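PDB 3LM7: putative 4-Hydroxy-2-oxoglutarate aldolase / 2-dehydro-3-deoxyphosphogluconate aldolase from Yersinia enterocolitica, which is a putative aldolase of the KDGP aldolase family, a group of enzymes in the TIM-barrel clan. Local coordinates for residues A[22-27]-A[61-66]; A[28-33]-A[230-235]. One frame throughout, in Å; residues are numbered along the deposited sequence.

In the fold
Both contacts use helix 24-33, the first helix after strand 17-20 of the parallel sheet. In contact 1 its beginning meets the end of helix 50-63, the next helix along the chain; in contact 2 its second half meets segment 230-235, where the C-terminal helix 234-247 starts. Their centres lie about 10 Å apart, each about 17 Å from the centre of the chain. The segments alternate in sequence, 22-27, 28-33, 61-66, 230-235. Helix 24-33 is thus packed between its successor and the last helix, consistent with the closed outer layer of a TIM barrel. Asn26 ND2 and Thr232 O, 2.9 Å apart, form a probable hydrogen bond joining the two contacts.

Contact 1 (A[22-27]-A[61-66]); sequences GSKDNA and AALIDN
Leu63, in the last turn of helix 50-63, reaches Lys24 with one branch: its CD1 lies 3.7 Å from Lys24 CB and 3.8 Å from Lys24 O. CG stands anti to the carbonyl carbon (chi1 -61°), and the chain continues extended towards the first turn of helix 24-33. The two side chains cross at about a right angle, and CD1 touches the lysine at CB and CG; the far end of Lys24 leads away, bends at its last torsion and forms a salt bridge through NZ with Asp56. Ile64, the first residue to leave helical geometry, brings CG2 against Ala27, 4.3 Å from Ala27 CB in an apolar touch and 3.9 Å from the backbone oxygen Ala27 O. Here consecutive helices of a TIM-barrel-type fold meet, the start of helix 24-33 against the end of helix 50-63, and Tyr60 also packs on Lys24 and Ala27. Ser23 caps that start, its OG accepting from Asn26 N at 2.9 Å. Past Ile64 the chain turns through Asp65, whose OD2 probably accepts a hydrogen bond from Tyr31 OH of helix 24-33. At Asn66 the backbone N returns to Ala61 O (2.9 Å), which also accepts from Ile64 N at 3.2 Å.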
loop_
_atom_site.group_PDB
_atom_site.type_symbol
_atom_site.label_atom_id
_atom_site.label_comp_id
_atom_site.label_asym_id
_atom_site.label_seq_id
_atom_site.Cartn_x
_atom_site.Cartn_y
_atom_site.Cartn_z
ATOM N N GLY A 22 -7.407 1.336 29.697
ATOM C CA GLY A 22 -8.158 0.977 30.911
ATOM C C GLY A 22 -8.853 2.191 31.528
ATOM O O GLY A 22 -9.618 2.037 32.496
ATOM N N SER A 23 -8.588 3.376 31.001
ATOM C CA SER A 23 -9.174 4.621 31.551
ATOM C C SER A 23 -8.879 5.754 30.570
ATOM O O SER A 23 -8.054 5.583 29.662
ATOM C CB SER A 23 -8.511 4.967 32.905
ATOM O OG SER A 23 -7.172 5.423 32.741
ATOM N N LYS A 24 -9.499 6.923 30.743
ATOM C CA LYS A 24 -9.147 8.067 29.867
ATOM C C LYS A 24 -7.712 8.542 30.013
ATOM O O LYS A 24 -7.034 8.839 29.011
ATOM C CB LYS A 24 -10.132 9.235 30.125
ATOM C CG LYS A 24 -11.491 8.962 29.494
ATOM C CD LYS A 24 -12.529 9.941 30.039
ATOM C CE LYS A 24 -13.893 9.591 29.535
ATOM N NZ LYS A 24 -14.548 8.559 30.289
ATOM N N ASP A 25 -7.230 8.618 31.256
ATOM C CA ASP A 25 -5.816 9.008 31.501
ATOM C C ASP A 25 -4.936 7.938 30.827
ATOM O O ASP A 25 -3.912 8.236 30.279
ATOM C CB ASP A 25 -5.428 9.020 33.016
ATOM C CG ASP A 25 -6.082 10.146 33.805
ATOM O OD1 ASP A 25 -6.399 11.174 33.196
ATOM O OD2 ASP A 25 -6.318 9.980 35.039
ATOM N N ASN A 26 -5.345 6.687 30.887
ATOM C CA ASN A 26 -4.510 5.614 30.266
ATOM C C ASN A 26 -4.463 5.792 28.755
ATOM O O ASN A 26 -3.398 5.652 28.132
ATOM C CB ASN A 26 -5.025 4.216 30.680
ATOM C CG ASN A 26 -4.139 3.061 30.151
ATOM O OD1 ASN A 26 -4.643 1.991 29.783
ATOM N ND2 ASN A 26 -2.813 3.290 30.109
ATOM N N ALA A 27 -5.627 6.089 28.148
ATOM C CA ALA A 27 -5.642 6.353 26.700
ATOM C C ALA A 27 -4.642 7.478 26.342
ATOM O O ALA A 27 -3.848 7.373 25.415
ATOM C CB ALA A 27 -7.085 6.715 26.233
ATOM N N ALA A 61 -12.157 10.070 22.211
ATOM C CA ALA A 61 -11.675 10.503 20.898
ATOM C C ALA A 61 -11.061 11.882 20.941
ATOM O O ALA A 61 -10.090 12.152 20.270
ATOM C CB ALA A 61 -12.859 10.480 19.869
ATOM N N ALA A 62 -11.689 12.767 21.726
ATOM C CA ALA A 62 -11.236 14.139 21.893
ATOM C C ALA A 62 -9.858 14.162 22.525
ATOM O O ALA A 62 -9.054 15.019 22.200
ATOM C CB ALA A 62 -12.243 14.891 22.782
ATOM N N LEU A 63 -9.543 13.202 23.391
ATOM C CA LEU A 63 -8.217 13.207 24.043
ATOM C C LEU A 63 -7.111 12.781 23.085
ATOM O O LEU A 63 -5.927 13.132 23.279
ATOM C CB LEU A 63 -8.204 12.208 25.220
ATOM C CG LEU A 63 -9.219 12.570 26.281
ATOM C CD1 LEU A 63 -9.292 11.464 27.344
ATOM C CD2 LEU A 63 -8.677 13.888 26.906
ATOM N N ILE A 64 -7.489 12.000 22.060
ATOM C CA ILE A 64 -6.496 11.279 21.278
ATOM C C ILE A 64 -6.640 11.500 19.789
ATOM O O ILE A 64 -6.282 10.611 19.000
ATOM C CB ILE A 64 -6.513 9.755 21.629
ATOM C CG1 ILE A 64 -7.869 9.112 21.333
ATOM C CG2 ILE A 64 -6.147 9.497 23.111
ATOM C CD1 ILE A 64 -7.903 7.604 21.636
ATOM N N ASP A 65 -7.167 12.668 19.387
ATOM C CA ASP A 65 -7.266 13.058 17.978
ATOM C C ASP A 65 -8.001 11.977 17.136
ATOM O O ASP A 65 -7.630 11.781 15.993
ATOM C CB ASP A 65 -5.863 13.259 17.321
ATOM C CG ASP A 65 -4.985 14.255 18.098
ATOM O OD1 ASP A 65 -5.560 15.049 18.846
ATOM O OD2 ASP A 65 -3.738 14.200 17.971
ATOM N N ASN A 66 -9.017 11.350 17.721
ATOM C CA ASN A 66 -9.846 10.310 17.045
ATOM C C ASN A 66 -9.189 8.945 16.819
ATOM O O ASN A 66 -9.699 8.125 16.028
ATOM C CB ASN A 66 -10.428 10.800 15.738
ATOM C CG ASN A 66 -11.770 10.119 15.438
ATOM O OD1 ASN A 66 -12.523 9.786 16.387
ATOM N ND2 ASN A 66 -12.031 9.834 14.157
#

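Contact 2 (A[28-33]-A[230-235])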
loop_
_atom_site.group_PDB
_atom_site.type_symbol
_atom_site.label_atom_id
_atom_site.label_comp_id
_atom_site.label_asym_id
_atom_site.label_seq_id
_atom_site.Cartn_x
_atom_site.Cartn_y
_atom_site.Cartn_z
ATOM N N ARG A 28 -4.677 8.586 27.090
ATOM C CA ARG A 28 -3.725 9.698 26.809
ATOM C C ARG A 28 -2.263 9.242 26.878
ATOM O O ARG A 28 -1.438 9.591 26.003
ATOM C CB ARG A 28 -4.015 10.869 27.780
ATOM C CG ARG A 28 -3.390 12.229 27.445
ATOM C CD ARG A 28 -3.746 13.207 28.620
ATOM N NE ARG A 28 -4.793 12.570 29.442
ATOM C CZ ARG A 28 -5.969 13.104 29.759
ATOM N NH1 ARG A 28 -6.278 14.346 29.374
ATOM N NH2 ARG A 28 -6.825 12.396 30.493
ATOM N N ALA A 29 -1.934 8.477 27.921
ATOM C CA ALA A 29 -0.549 8.022 28.161
ATOM C C ALA A 29 -0.124 7.101 27.016
ATOM O O ALA A 29 1.047 7.129 26.579
ATOM C CB ALA A 29 -0.521 7.259 29.480
ATOM N N ILE A 30 -1.055 6.218 26.595
ATOM C CA ILE A 30 -0.774 5.259 25.490
ATOM C C ILE A 30 -0.489 6.023 24.215
ATOM O O ILE A 30 0.451 5.728 23.503
ATOM C CB ILE A 30 -2.039 4.340 25.221
ATOM C CG1 ILE A 30 -2.261 3.369 26.385
ATOM C CG2 ILE A 30 -1.935 3.710 23.847
ATOM C CD1 ILE A 30 -3.628 2.685 26.414
ATOM N N TYR A 31 -1.355 6.994 23.906
ATOM C CA TYR A 31 -1.240 7.785 22.680
ATOM C C TYR A 31 0.081 8.560 22.649
ATOM O O TYR A 31 0.783 8.603 21.624
ATOM C CB TYR A 31 -2.455 8.753 22.585
ATOM C CG TYR A 31 -2.550 9.461 21.282
ATOM C CD1 TYR A 31 -2.860 8.761 20.087
ATOM C CD2 TYR A 31 -2.388 10.834 21.220
ATOM C CE1 TYR A 31 -2.999 9.450 18.862
ATOM C CE2 TYR A 31 -2.526 11.516 20.031
ATOM C CZ TYR A 31 -2.813 10.834 18.851
ATOM O OH TYR A 31 -2.890 11.580 17.690
ATOM N N GLN A 32 0.454 9.112 23.808
ATOM C CA GLN A 32 1.734 9.735 23.919
ATOM C C GLN A 32 2.858 8.754 23.653
ATOM O O GLN A 32 3.765 9.050 22.889
ATOM C CB GLN A 32 1.941 10.320 25.347
ATOM C CG GLN A 32 3.316 11.038 25.450
ATOM C CD GLN A 32 3.493 11.795 26.731
ATOM O OE1 GLN A 32 3.222 11.278 27.824
ATOM N NE2 GLN A 32 3.983 13.013 26.617
ATOM N N ALA A 33 2.822 7.613 24.320
ATOM C CA ALA A 33 3.947 6.650 24.289
ATOM C C ALA A 33 4.130 6.083 22.884
ATOM O O ALA A 33 5.251 5.808 22.413
ATOM C CB ALA A 33 3.728 5.567 25.296
ATOM N N GLY A 230 -5.948 -2.690 35.331
ATOM C CA GLY A 230 -6.603 -2.801 34.015
ATOM C C GLY A 230 -5.962 -1.905 32.950
ATOM O O GLY A 230 -6.458 -1.811 31.832
ATOM N N ASN A 231 -4.871 -1.246 33.273
ATOM C CA ASN A 231 -4.283 -0.285 32.344
ATOM C C ASN A 231 -3.166 -0.874 31.505
ATOM O O ASN A 231 -2.250 -1.570 32.004
ATOM C CB ASN A 231 -3.722 0.952 33.079
ATOM C CG ASN A 231 -4.803 1.877 33.662
ATOM O OD1 ASN A 231 -6.006 1.821 33.337
ATOM N ND2 ASN A 231 -4.343 2.810 34.452
ATOM N N THR A 232 -3.212 -0.569 30.215
ATOM C CA THR A 232 -2.098 -0.921 29.330
ATOM C C THR A 232 -0.844 -0.157 29.741
ATOM O O THR A 232 -0.917 1.082 29.925
ATOM C CB THR A 232 -2.470 -0.637 27.825
ATOM O OG1 THR A 232 -3.520 -1.552 27.442
ATOM C CG2 THR A 232 -1.281 -0.796 26.921
ATOM N N ARG A 233 0.280 -0.858 29.858
ATOM C CA ARG A 233 1.525 -0.238 30.315
ATOM C C ARG A 233 2.097 0.680 29.262
ATOM O O ARG A 233 2.500 0.197 28.205
ATOM C CB ARG A 233 2.563 -1.296 30.679
ATOM C CG ARG A 233 2.196 -2.113 31.938
ATOM C CD ARG A 233 3.320 -3.178 32.240
ATOM N NE ARG A 233 2.740 -4.278 33.001
ATOM C CZ ARG A 233 2.328 -5.433 32.502
ATOM N NH1 ARG A 233 2.489 -5.698 31.232
ATOM N NH2 ARG A 233 1.775 -6.342 33.315
ATOM N N PRO A 234 2.162 2.001 29.532
ATOM C CA PRO A 234 2.735 2.887 28.509
ATOM C C PRO A 234 4.158 2.537 28.182
ATOM O O PRO A 234 4.555 2.717 27.029
ATOM C CB PRO A 234 2.564 4.313 29.089
ATOM C CG PRO A 234 1.414 4.128 30.075
ATOM C CD PRO A 234 1.546 2.763 30.636
ATOM N N GLU A 235 4.930 1.965 29.120
ATOM C CA GLU A 235 6.302 1.587 28.735
ATOM C C GLU A 235 6.357 0.346 27.753
ATOM O O GLU A 235 7.297 0.210 26.915
ATOM C CB GLU A 235 7.178 1.350 29.972
ATOM C CG GLU A 235 6.726 0.180 30.911
ATOM C CD GLU A 235 5.589 0.531 31.933
ATOM O OE1 GLU A 235 4.789 1.522 31.745
ATOM O OE2 GLU A 235 5.457 -0.259 32.928
#
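The pyrrolidine ring of Pro234 turns its CB and CG corners towards helix 24-33, and two alanine methyls meet them there, without stacking on a face of the ring. Ala29 CB sits 3.7 Å from Pro234 CG, and one turn further on Ala33 CB lies 4.2 Å from Pro234 CB. In the TIM-barrel-type fold this is where the first helix after strand 17-20 packs against the start of the last helix, 234-247, which brings together parts of the chain almost 200 residues apart. Small alanine side chains here are consistent with the close backbones, Ile30 CA and Pro234 CA being 5.2 Å apart. Arg233 occupies the N-cap position and Pro234 follows as the first helical residue; the CB of the arginine points away from helix 24-33, and its NH1 makes a salt bridge with Asp236.

Deeper in, Ile30 crosses Thr232 at about a right angle. With CG1 opposite its carbonyl carbon (chi1 -70°), the isoleucine carries CD1 to 3.8 Å from Thr232 CB, and the same side chain also packs on Val38 and Val40 of strand 38-43. Both residues are buried. The hydroxyl of Thr232 is satisfied by a hydrogen bond from OG1 to Leu20 O, while its CB meets the isoleucine. No hydrogen bond joins the two segments. The closest approach between them is that of Ala33 CB to the backbone oxygen of Pro234, 3.4 Å from CB to O.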